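Local coordinates for Arf-GAP with coiled-coil, ANK repeat and PH domain-containing protein 2 (Homo sapiens, PDB 6IF3) that activates GTP hydrolysis by the small GTPase ARF6, and carries ankyrin repeats, in this C-terminal part of the protein, that are required for interaction with RAB35, at residues L12-Y15 / R16-E20. Residues are numbered along the deposited sequence; the frame is centred on the assembly and turned at random.
Sequences LQLY and RASYE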
ATOM      1  N   LEU A  12      13.926  34.051   8.807  1.00 18.62           N
ATOM      2  CA  LEU A  12      12.540  34.319   9.144  1.00 17.36           C
ATOM      3  C   LEU A  12      11.763  34.756   7.912  1.00 19.45           C
ATOM      4  O   LEU A  12      10.613  34.369   7.728  1.00 18.40           O
ATOM      5  CB  LEU A  12      12.472  35.391  10.241  1.00 19.73           C
ATOM      6  CG  LEU A  12      11.079  35.823  10.695  1.00 22.89           C
ATOM      7  CD1 LEU A  12      10.273  34.613  11.186  1.00 22.70           C
ATOM      8  CD2 LEU A  12      11.186  36.878  11.733  1.00 24.31           C
ATOM      9  N   GLN A  13      12.385  35.550   7.049  1.00 21.17           N
ATOM     10  CA  GLN A  13      11.711  35.928   5.799  1.00 20.75           C
ATOM     11  C   GLN A  13      11.397  34.714   4.940  1.00 18.43           C
ATOM     12  O   GLN A  13      10.312  34.614   4.372  1.00 20.18           O
ATOM     13  CB  GLN A  13      12.572  36.947   5.021  1.00 21.88           C
ATOM     14  CG  GLN A  13      12.639  38.309   5.699  1.00 31.28           C
ATOM     15  CD  GLN A  13      13.566  39.273   4.988  1.00 43.56           C
ATOM     16  OE1 GLN A  13      14.520  38.860   4.328  1.00 48.73           O
ATOM     17  NE2 GLN A  13      13.278  40.566   5.101  1.00 49.04           N
ATOM     18  N   LEU A  14      12.326  33.767   4.875  1.00 15.99           N
ATOM     19  CA  LEU A  14      12.132  32.556   4.098  1.00 15.95           C
ATOM     20  C   LEU A  14      11.018  31.719   4.694  1.00 19.25           C
ATOM     21  O   LEU A  14      10.185  31.178   3.964  1.00 20.38           O
ATOM     22  CB  LEU A  14      13.434  31.754   4.036  1.00 17.37           C
ATOM     23  CG  LEU A  14      13.400  30.374   3.384  1.00 14.50           C
ATOM     24  CD1 LEU A  14      13.038  30.543   1.887  1.00 17.61           C
ATOM     25  CD2 LEU A  14      14.739  29.697   3.593  1.00 17.63           C
ATOM     26  N   TYR A  15      11.037  31.598   6.019  1.00 18.55           N
ATOM     27  CA  TYR A  15      10.049  30.837   6.773  1.00 18.76           C
ATOM     28  C   TYR A  15       8.622  31.333   6.477  1.00 16.54           C
ATOM     29  O   TYR A  15       7.700  30.531   6.231  1.00 19.45           O
ATOM     30  CB  TYR A  15      10.403  30.981   8.256  1.00 18.64           C
ATOM     31  CG  TYR A  15       9.526  30.346   9.311  1.00 14.40           C
ATOM     32  CD1 TYR A  15       9.821  29.075   9.821  1.00 15.10           C
ATOM     33  CD2 TYR A  15       8.460  31.045   9.887  1.00 14.93           C
ATOM     34  CE1 TYR A  15       9.085  28.521  10.840  1.00 18.08           C
ATOM     35  CE2 TYR A  15       7.687  30.476  10.906  1.00 17.16           C
ATOM     36  CZ  TYR A  15       8.029  29.219  11.399  1.00 15.85           C
ATOM     37  OH  TYR A  15       7.290  28.646  12.374  1.00 22.04           O
ATOM     38  N   ARG A  16       8.438  32.644   6.531  1.00 18.09           N
ATOM     39  CA  ARG A  16       7.127  33.247   6.289  1.00 16.63           C
ATOM     40  C   ARG A  16       6.705  33.073   4.838  1.00 21.75           C
ATOM     41  O   ARG A  16       5.548  32.757   4.532  1.00 20.21           O
ATOM     42  CB  ARG A  16       7.169  34.737   6.650  1.00 20.78           C
ATOM     43  CG  ARG A  16       7.303  34.954   8.150  1.00 27.27           C
ATOM     44  CD  ARG A  16       7.450  36.416   8.530  1.00 35.62           C
ATOM     45  NE  ARG A  16       7.248  36.522   9.972  1.00 36.85           N
ATOM     46  CZ  ARG A  16       7.478  37.609  10.706  1.00 42.63           C
ATOM     47  NH1 ARG A  16       7.942  38.714  10.146  1.00 42.50           N
ATOM     48  NH2 ARG A  16       7.246  37.575  12.013  1.00 44.01           N
ATOM     49  N   ALA A  17       7.643  33.294   3.924  1.00 18.01           N
ATOM     50  CA  ALA A  17       7.305  33.250   2.504  1.00 17.73           C
ATOM     51  C   ALA A  17       6.954  31.830   2.070  1.00 15.94           C
ATOM     52  O   ALA A  17       6.215  31.642   1.106  1.00 18.03           O
ATOM     53  CB  ALA A  17       8.468  33.823   1.670  1.00 19.56           C
ATOM     54  N   SER A  18       7.487  30.826   2.773  1.00 14.88           N
ATOM     55  CA  SER A  18       7.215  29.423   2.433  1.00 15.53           C
ATOM     56  C   SER A  18       5.772  29.055   2.698  1.00 16.99           C
ATOM     57  O   SER A  18       5.138  28.373   1.879  1.00 16.06           O
ATOM     58  CB  SER A  18       8.135  28.500   3.233  1.00 19.75           C
ATOM     59  OG  SER A  18       9.497  28.751   2.897  1.00 19.26           O
ATOM     60  N   TYR A  19       5.240  29.484   3.836  1.00 15.30           N
ATOM     61  CA  TYR A  19       3.813  29.257   4.076  1.00 16.46           C
ATOM     62  C   TYR A  19       3.001  29.938   2.984  1.00 15.98           C
ATOM     63  O   TYR A  19       2.029  29.396   2.447  1.00 15.42           O
ATOM     64  CB  TYR A  19       3.398  29.805   5.447  1.00 14.28           C
ATOM     65  CG  TYR A  19       1.952  29.503   5.750  1.00 16.34           C
ATOM     66  CD1 TYR A  19       0.925  30.343   5.279  1.00 17.02           C
ATOM     67  CD2 TYR A  19       1.598  28.361   6.456  1.00 18.73           C
ATOM     68  CE1 TYR A  19      -0.407  30.047   5.544  1.00 18.60           C
ATOM     69  CE2 TYR A  19       0.273  28.076   6.717  1.00 20.61           C
ATOM     70  CZ  TYR A  19      -0.715  28.926   6.259  1.00 19.05           C
ATOM     71  OH  TYR A  19      -2.035  28.627   6.493  1.00 22.60           O
ATOM     72  N   GLU A  20       3.411  31.152   2.656  1.00 16.63           N
ATOM     73  CA  GLU A  20       2.681  32.020   1.722  1.00 18.46           C
ATOM     74  C   GLU A  20       2.855  31.692   0.238  1.00 16.57           C
ATOM     75  O   GLU A  20       2.323  32.400  -0.615  1.00 18.87           O
ATOM     76  CB  GLU A  20       3.078  33.481   1.982  1.00 19.03           C
ATOM     77  CG  GLU A  20       2.627  33.929   3.375  1.00 17.65           C
ATOM     78  CD  GLU A  20       3.346  35.151   3.915  1.00 27.75           C
ATOM     79  OE1 GLU A  20       4.058  35.832   3.147  1.00 26.53           O
ATOM     80  OE2 GLU A  20       3.159  35.454   5.127  1.00 26.35           O
TER
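The carbonyl oxygen O of L14 is gripped twice by S18, one helical turn on. S18 OG donates to L14 O at 2.7 Å, and S18 N donates to the same L14 O at 3.0 Å. The two donors reach the oxygen from opposite faces of the carbonyl plane. The hydroxyl sits well above that plane, whereas the N-H is tilted less from it. S18 has its OG beside its own backbone N (chi1 -62°), which turns the hydroxyl back along the helix to L14. This bond gives the hydroxyl of the buried S18 a partner in the backbone. The L14 side chain passes close to the same group, with L14 CD1 4.1 Å from S18 OG.

Ahead of this pair the backbone follows the usual i to i+4 pattern. R16 N bonds to L12 O, and A17 N bonds to Q13 O, both at 3.0 Å. On the more exposed side, L12 lies against the guanidinium of R16. L12 CD2 stands over the centre of one face, 3.9 Å above the plane, while L12 CD1 comes 3.8 Å from R16 NE. The extended R16 chain runs back past L12 O to bring the flat group there. An alanine in place of L12 lacks CG and both methyls, and the guanidinium would probably lose this cover and be set freer to turn.

L14 and S18 face inward and touch P48 of helix 48-55 and L64 of helix 58-66, and M26 of helix 23-31 packs on L14, A17 and S18. The OH of the buried Y15 hydrogen-bonds E43. Helix 10-19 thus has one buried side and one more exposed side. It is the first helix of this chain and packs on helix 23-31 at one end of the ankyrin-repeat stack.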